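PDB 4ZK3: serpin B3 from Homo sapiens, which is a serpin-family protease inhibitor, probably acting on papain-like cysteine proteases, and takes part, as Pso p27, in the large aggregates linked to psoriasis. Local coordinates for residues 16-19 / 20-23; 254-257 / 258-262; 297-300 / 301-304. One frame throughout, in Å; residues are numbered along the deposited sequence.

Contact 1 (16-19 / 20-23)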
loop_
_atom_site.group_PDB
_atom_site.type_symbol
_atom_site.label_atom_id
_atom_site.label_comp_id
_atom_site.label_asym_id
_atom_site.label_seq_id
_atom_site.Cartn_x
_atom_site.Cartn_y
_atom_site.Cartn_z
ATOM N N PHE A 16 4.659 -5.472 7.275
ATOM C CA PHE A 16 6.006 -4.947 7.279
ATOM C C PHE A 16 7.011 -5.933 7.908
ATOM O O PHE A 16 8.096 -6.123 7.380
ATOM C CB PHE A 16 6.046 -3.603 7.994
ATOM C CG PHE A 16 7.373 -2.942 7.917
ATOM C CD1 PHE A 16 7.759 -2.267 6.791
ATOM C CD2 PHE A 16 8.283 -3.054 8.953
ATOM C CE1 PHE A 16 8.997 -1.672 6.704
ATOM C CE2 PHE A 16 9.528 -2.465 8.887
ATOM C CZ PHE A 16 9.898 -1.795 7.746
ATOM N N GLN A 17 6.636 -6.524 9.044
ATOM C CA GLN A 17 7.481 -7.527 9.767
ATOM C C GLN A 17 7.782 -8.749 8.897
ATOM O O GLN A 17 8.884 -9.223 8.876
ATOM C CB GLN A 17 6.821 -7.920 11.100
ATOM C CG GLN A 17 6.446 -6.763 12.041
ATOM C CD GLN A 17 7.605 -5.987 12.705
ATOM O OE1 GLN A 17 7.482 -5.550 13.859
ATOM N NE2 GLN A 17 8.690 -5.785 12.001
ATOM N N GLN A 18 6.852 -9.189 8.078
ATOM C CA GLN A 18 7.145 -10.237 7.110
ATOM C C GLN A 18 8.081 -9.785 6.007
ATOM O O GLN A 18 9.056 -10.492 5.674
ATOM C CB GLN A 18 5.852 -10.828 6.516
ATOM C CG GLN A 18 4.956 -11.432 7.608
ATOM C CD GLN A 18 5.691 -12.554 8.355
ATOM O OE1 GLN A 18 6.311 -13.448 7.740
ATOM N NE2 GLN A 18 5.715 -12.444 9.670
ATOM N N PHE A 19 7.826 -8.584 5.482
ATOM C CA PHE A 19 8.586 -8.033 4.388
ATOM C C PHE A 19 10.053 -7.815 4.782
ATOM O O PHE A 19 10.940 -7.948 3.939
ATOM C CB PHE A 19 8.002 -6.710 3.889
ATOM C CG PHE A 19 6.670 -6.837 3.234
ATOM C CD1 PHE A 19 6.221 -8.027 2.733
ATOM C CD2 PHE A 19 5.861 -5.717 3.100
ATOM C CE1 PHE A 19 4.985 -8.125 2.159
ATOM C CE2 PHE A 19 4.635 -5.807 2.499
ATOM C CZ PHE A 19 4.190 -7.018 2.028
ATOM N N ARG A 20 10.281 -7.520 6.038
ATOM C CA ARG A 20 11.640 -7.380 6.547
ATOM C C ARG A 20 12.554 -8.582 6.284
ATOM O O ARG A 20 13.784 -8.430 6.274
ATOM C CB ARG A 20 11.626 -7.191 8.037
ATOM C CG ARG A 20 11.056 -5.848 8.421
ATOM C CD ARG A 20 11.141 -5.641 9.897
ATOM N NE ARG A 20 12.535 -5.441 10.247
ATOM C CZ ARG A 20 13.001 -5.416 11.479
ATOM N NH1 ARG A 20 12.174 -5.529 12.489
ATOM N NH2 ARG A 20 14.295 -5.236 11.703
ATOM N N LYS A 21 11.957 -9.759 6.082
ATOM C CA LYS A 21 12.714 -10.996 5.890
ATOM C C LYS A 21 13.299 -11.231 4.543
ATOM O O LYS A 21 14.141 -12.081 4.432
ATOM C CB LYS A 21 11.852 -12.171 6.230
ATOM C CG LYS A 21 11.438 -12.067 7.683
ATOM C CD LYS A 21 10.457 -13.118 8.067
ATOM C CE LYS A 21 10.256 -13.024 9.556
ATOM N NZ LYS A 21 8.992 -13.704 9.883
ATOM N N SER A 22 12.858 -10.521 3.511
ATOM C CA SER A 22 13.455 -10.707 2.168
ATOM C C SER A 22 14.725 -9.879 2.104
ATOM O O SER A 22 14.927 -8.973 2.937
ATOM C CB SER A 22 12.532 -10.226 1.063
ATOM O OG SER A 22 12.719 -8.825 0.898
ATOM N N LYS A 23 15.531 -10.165 1.077
ATOM C CA LYS A 23 16.865 -9.553 0.867
ATOM C C LYS A 23 16.819 -8.100 0.346
ATOM O O LYS A 23 17.726 -7.294 0.637
ATOM C CB LYS A 23 17.717 -10.421 -0.086
ATOM C CG LYS A 23 17.271 -10.385 -1.550
ATOM C CD LYS A 23 17.270 -11.763 -2.182
ATOM C CE LYS A 23 16.131 -12.624 -1.639
ATOM N NZ LYS A 23 16.342 -14.065 -1.949
#
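Arg20 lays its aliphatic chain against Phe16 and Gln17, residues of the last turn of helix 4-19. The apolar part of this contact is between CD of Arg20 and CE2 of Phe16, 3.7 Å apart. The methylenes meet the ring at a slant, and the ring plane is turned 27° from that of the guanidinium. Phe16 has its CG anti to the backbone N (chi1 -174°), which swings CD2 and CE2 to the arginine. A long, hybrid residue suits this place: its methylenes pack on a buried ring while its charged head continues beyond it.

Polar side chains meet in two places. The amide of Gln17 runs alongside Arg20, nearly coplanar with the guanidinium, and its NE2 lies at the guanidinium edge, 3.5 Å from NH1 of Arg20. Both groups present N-H there, so they are neighbours in contact and not bonded partners. Gln18 and Lys21 also point the same way; the extended lysine brings NZ to a weak hydrogen bond of 3.4 Å with OE1 of Gln18.

Backbone bonds record the change from helix to turn. Arg20 N bonds to Phe16 O at 2.9 Å with the spacing of an alpha helix, whereas Lys21 N reaches only three residues back, to Gln18 O at 3.0 Å. Ser22 N then closes a type I beta turn on Phe19 O at 3.2 Å.

On the buried side Phe19 stacks on Tyr293 and meets Tyr29 edge-to-face, and Phe16 packs on Ile27 of strand 27-29 and on Tyr384 of strand 380-387. Gln18 faces helix 296-302, while Arg20 extends to helix 254-260, where Glu258 gives a long, weak ion pair.

Contact 2 (254-257 / 258-262); sequences LQKL and EEKLT
Glu258 crosses the side chain of Leu254, one helical turn earlier, at a slant: its CD lies 3.8 Å from CG of Leu254, and its backbone N bonds to Leu254 O at 2.9 Å. The chain is extended beyond CG (chi2 170°); this carries the buried carboxylate to a salt bridge from OE2 to Arg386 NH1, which probably offsets its charge. Glu259, on the exposed side, receives a weak hydrogen bond from NE2 of Gln255 to OE2 at 2.9 Å; the amide and carboxylate planes are 60° apart and the N-H points poorly, at 120°. Lys260 packs its methylenes on those of Lys256, CD to CE 3.6 Å, although the two NZ atoms stand only 5.5 Å apart. Lys256 NZ is held by Gln228 and by the carbonyl of Asp226, which may ease the like-charge pairing. Leu261 leaves helical geometry, yet its N still bonds to Leu257 O at 3.0 Å. Thr262 then serves as N-cap of the next helix, its OG1 accepting from Lys265 N. Leu254, Leu257 and Leu261 all lie against Leu370, with charged and amide groups elsewhere around the turns: the pattern of a short amphipathic helix packed on a strand of the serpin fold.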
loop_
_atom_site.group_PDB
_atom_site.type_symbol
_atom_site.label_atom_id
_atom_site.label_comp_id
_atom_site.label_asym_id
_atom_site.label_seq_id
_atom_site.Cartn_x
_atom_site.Cartn_y
_atom_site.Cartn_z
ATOM N N LEU A 254 18.159 2.370 12.505
ATOM C CA LEU A 254 16.856 1.982 11.906
ATOM C C LEU A 254 16.288 0.701 12.518
ATOM O O LEU A 254 15.100 0.644 12.833
ATOM C CB LEU A 254 16.925 1.880 10.363
ATOM C CG LEU A 254 15.559 1.602 9.691
ATOM C CD1 LEU A 254 14.626 2.752 9.979
ATOM C CD2 LEU A 254 15.627 1.445 8.184
ATOM N N GLN A 255 17.147 -0.296 12.746
ATOM C CA GLN A 255 16.690 -1.595 13.258
ATOM C C GLN A 255 15.920 -1.461 14.563
ATOM O O GLN A 255 14.905 -2.130 14.737
ATOM C CB GLN A 255 17.847 -2.603 13.402
ATOM C CG GLN A 255 17.535 -3.985 12.829
ATOM C CD GLN A 255 18.150 -5.116 13.646
ATOM O OE1 GLN A 255 18.999 -5.845 13.158
ATOM N NE2 GLN A 255 17.712 -5.265 14.893
ATOM N N LYS A 256 16.333 -0.567 15.446
ATOM C CA LYS A 256 15.579 -0.376 16.686
ATOM C C LYS A 256 14.219 0.260 16.410
ATOM O O LYS A 256 13.192 -0.202 16.938
ATOM C CB LYS A 256 16.311 0.520 17.696
ATOM C CG LYS A 256 15.645 0.540 19.089
ATOM C CD LYS A 256 15.984 1.792 19.891
ATOM C CE LYS A 256 15.340 1.779 21.273
ATOM N NZ LYS A 256 15.920 2.781 22.224
ATOM N N LEU A 257 14.220 1.332 15.607
ATOM C CA LEU A 257 12.987 2.031 15.269
ATOM C C LEU A 257 11.993 1.045 14.696
ATOM O O LEU A 257 10.818 1.071 15.063
ATOM C CB LEU A 257 13.273 3.147 14.283
ATOM C CG LEU A 257 12.143 4.088 13.867
ATOM C CD1 LEU A 257 11.581 4.812 15.078
ATOM C CD2 LEU A 257 12.664 5.086 12.827
ATOM N N GLU A 258 12.461 0.138 13.845
ATOM C CA GLU A 258 11.558 -0.860 13.271
ATOM C C GLU A 258 10.947 -1.791 14.333
ATOM O O GLU A 258 9.820 -2.230 14.176
ATOM C CB GLU A 258 12.228 -1.663 12.162
ATOM C CG GLU A 258 12.574 -0.837 10.921
ATOM C CD GLU A 258 13.447 -1.607 9.943
ATOM O OE1 GLU A 258 14.502 -2.140 10.372
ATOM O OE2 GLU A 258 13.108 -1.682 8.757
ATOM N N GLU A 259 11.696 -2.092 15.389
ATOM C CA GLU A 259 11.212 -2.972 16.454
ATOM C C GLU A 259 10.164 -2.279 17.299
ATOM O O GLU A 259 9.172 -2.868 17.698
ATOM C CB GLU A 259 12.388 -3.439 17.328
ATOM C CG GLU A 259 13.307 -4.452 16.632
ATOM C CD GLU A 259 14.691 -4.580 17.296
ATOM O OE1 GLU A 259 14.977 -3.881 18.311
ATOM O OE2 GLU A 259 15.511 -5.382 16.788
ATOM N N LYS A 260 10.365 -1.010 17.555
ATOM C CA LYS A 260 9.502 -0.268 18.445
ATOM C C LYS A 260 8.255 0.370 17.797
ATOM O O LYS A 260 7.312 0.754 18.492
ATOM C CB LYS A 260 10.333 0.834 19.096
ATOM C CG LYS A 260 11.729 0.386 19.511
ATOM C CD LYS A 260 11.970 0.555 20.998
ATOM C CE LYS A 260 11.222 -0.508 21.793
ATOM N NZ LYS A 260 11.454 -0.335 23.246
ATOM N N LEU A 261 8.247 0.533 16.481
ATOM C CA LEU A 261 7.160 1.253 15.808
ATOM C C LEU A 261 6.027 0.269 15.587
ATOM O O LEU A 261 6.084 -0.561 14.670
ATOM C CB LEU A 261 7.651 1.809 14.475
ATOM C CG LEU A 261 7.226 3.179 13.991
ATOM C CD1 LEU A 261 7.106 3.106 12.461
ATOM C CD2 LEU A 261 5.960 3.754 14.611
ATOM N N THR A 262 5.042 0.338 16.471
ATOM C CA THR A 262 3.754 -0.362 16.349
ATOM C C THR A 262 2.688 0.631 15.857
ATOM O O THR A 262 2.948 1.843 15.802
ATOM C CB THR A 262 3.293 -0.773 17.763
ATOM O OG1 THR A 262 3.098 0.436 18.518
ATOM C CG2 THR A 262 4.323 -1.636 18.433
#

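Contact 3 (297-300 / 301-304)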
loop_
_atom_site.group_PDB
_atom_site.type_symbol
_atom_site.label_atom_id
_atom_site.label_comp_id
_atom_site.label_asym_id
_atom_site.label_seq_id
_atom_site.Cartn_x
_atom_site.Cartn_y
_atom_site.Cartn_z
ATOM N N ASP A 297 2.332 -17.124 0.697
ATOM C CA ASP A 297 2.930 -17.775 1.906
ATOM C C ASP A 297 2.957 -16.827 3.091
ATOM O O ASP A 297 2.625 -17.222 4.228
ATOM C CB ASP A 297 4.354 -18.309 1.656
ATOM C CG ASP A 297 4.380 -19.576 0.809
ATOM O OD1 ASP A 297 3.315 -20.204 0.586
ATOM O OD2 ASP A 297 5.482 -19.929 0.343
ATOM N N THR A 298 3.269 -15.567 2.804
ATOM C CA THR A 298 3.133 -14.485 3.800
ATOM C C THR A 298 1.753 -14.487 4.495
ATOM O O THR A 298 1.658 -14.543 5.710
ATOM C CB THR A 298 3.385 -13.123 3.152
ATOM O OG1 THR A 298 4.685 -13.100 2.590
ATOM C CG2 THR A 298 3.280 -11.949 4.158
ATOM N N LEU A 299 0.669 -14.422 3.727
ATOM C CA LEU A 299 -0.688 -14.401 4.333
ATOM C C LEU A 299 -1.027 -15.707 5.049
ATOM O O LEU A 299 -1.756 -15.717 6.037
ATOM C CB LEU A 299 -1.763 -14.128 3.250
ATOM C CG LEU A 299 -1.614 -12.710 2.651
ATOM C CD1 LEU A 299 -2.417 -12.579 1.375
ATOM C CD2 LEU A 299 -2.013 -11.715 3.696
ATOM N N ARG A 300 -0.578 -16.795 4.461
ATOM C CA ARG A 300 -0.657 -18.121 5.096
ATOM C C ARG A 300 -0.061 -18.078 6.508
ATOM O O ARG A 300 -0.801 -18.312 7.458
ATOM C CB ARG A 300 0.017 -19.158 4.213
ATOM C CG ARG A 300 -0.172 -20.603 4.621
ATOM C CD ARG A 300 0.562 -21.442 3.586
ATOM N NE ARG A 300 -0.334 -21.843 2.505
ATOM C CZ ARG A 300 -0.009 -21.937 1.224
ATOM N NH1 ARG A 300 1.202 -21.625 0.780
ATOM N NH2 ARG A 300 -0.933 -22.347 0.361
ATOM N N THR A 301 1.196 -17.669 6.627
ATOM C CA THR A 301 1.836 -17.413 7.919
ATOM C C THR A 301 1.017 -16.574 8.866
ATOM O O THR A 301 1.032 -16.807 10.099
ATOM C CB THR A 301 3.143 -16.655 7.717
ATOM O OG1 THR A 301 3.989 -17.401 6.835
ATOM C CG2 THR A 301 3.863 -16.395 9.028
ATOM N N MET A 302 0.332 -15.564 8.308
ATOM C CA MET A 302 -0.329 -14.575 9.095
ATOM C C MET A 302 -1.602 -15.145 9.610
ATOM O O MET A 302 -2.187 -14.559 10.463
ATOM C CB MET A 302 -0.557 -13.273 8.296
ATOM C CG MET A 302 0.770 -12.529 7.975
ATOM S SD MET A 302 0.773 -11.052 6.885
ATOM C CE MET A 302 -0.548 -10.260 7.763
ATOM N N GLY A 303 -2.059 -16.290 9.112
ATOM C CA GLY A 303 -3.314 -16.884 9.609
ATOM C C GLY A 303 -4.303 -17.296 8.542
ATOM O O GLY A 303 -5.291 -17.993 8.850
ATOM N N MET A 304 -4.082 -16.854 7.296
ATOM C CA MET A 304 -5.020 -17.170 6.208
ATOM C C MET A 304 -4.618 -18.495 5.554
ATOM O O MET A 304 -3.816 -18.517 4.595
ATOM C CB MET A 304 -5.142 -16.019 5.175
ATOM C CG MET A 304 -6.120 -14.920 5.528
ATOM S SD MET A 304 -5.929 -13.440 4.450
ATOM C CE MET A 304 -6.231 -14.126 2.842
#
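Thr301 grips the carbonyl O of Asp297 with two bonds, one from its backbone N at 2.8 Å and one from its hydroxyl OG1 at 2.9 Å. With chi1 at -56° OG1 sits beside the backbone N and points toward the preceding turn, and it reaches the oxygen from 38° above the carbonyl plane. Threonine suits this exposed place because its hydroxyl bonds back to a carbonyl of its own helix.

Thr298 has the same rotamer as Thr301, and its methyl CG2 lies 3.8 Å from SD of Met302, the two side chains running side by side. Met302 is extended as far as SD and bends at chi3; SD lies beside the threonine methyl. Arg300, bent at its own chi3, curls back to Asp297, and NH1 makes a 2.6 Å salt bridge with OD1.

The helix ends in a Schellman motif. Gly303 N bonds to Arg300 O at 2.9 Å, and Met304 N to Leu299 O at the same length. Gly303 has phi 131°, where a CB would collide with the preceding carbonyl oxygen. The reversal brings CB of Met304 against CB of Leu299; Met304 O, buried without a hydrogen-bond partner, receives just a CA-H contact from Arg300.

Met302 packs on Phe11 and Leu15 of helix 4-19, and Met304 on Ile53 of helix 47-57.

In the fold
The three contacts follow one another along the chain in the order 1, 2, 3, each at or near the end of a helix. Contact 1 lies between the others in space: its centre is about 13 Å from each of theirs, whereas the centres of contacts 2 and 3 are about 22 Å apart and their nearest atoms about 14 Å, with no touch. The end of helix 4-19 and the loop after it bridge helices 254-260 and 296-302. The charged part of the junction with contact 2, from Arg20, is a long, weak ion pair; that with contact 3 is mainly packing, with CB of Gln18 3.7 Å from CG2 of Thr298. Helices distant in sequence thus meet in one region of the serpin fold.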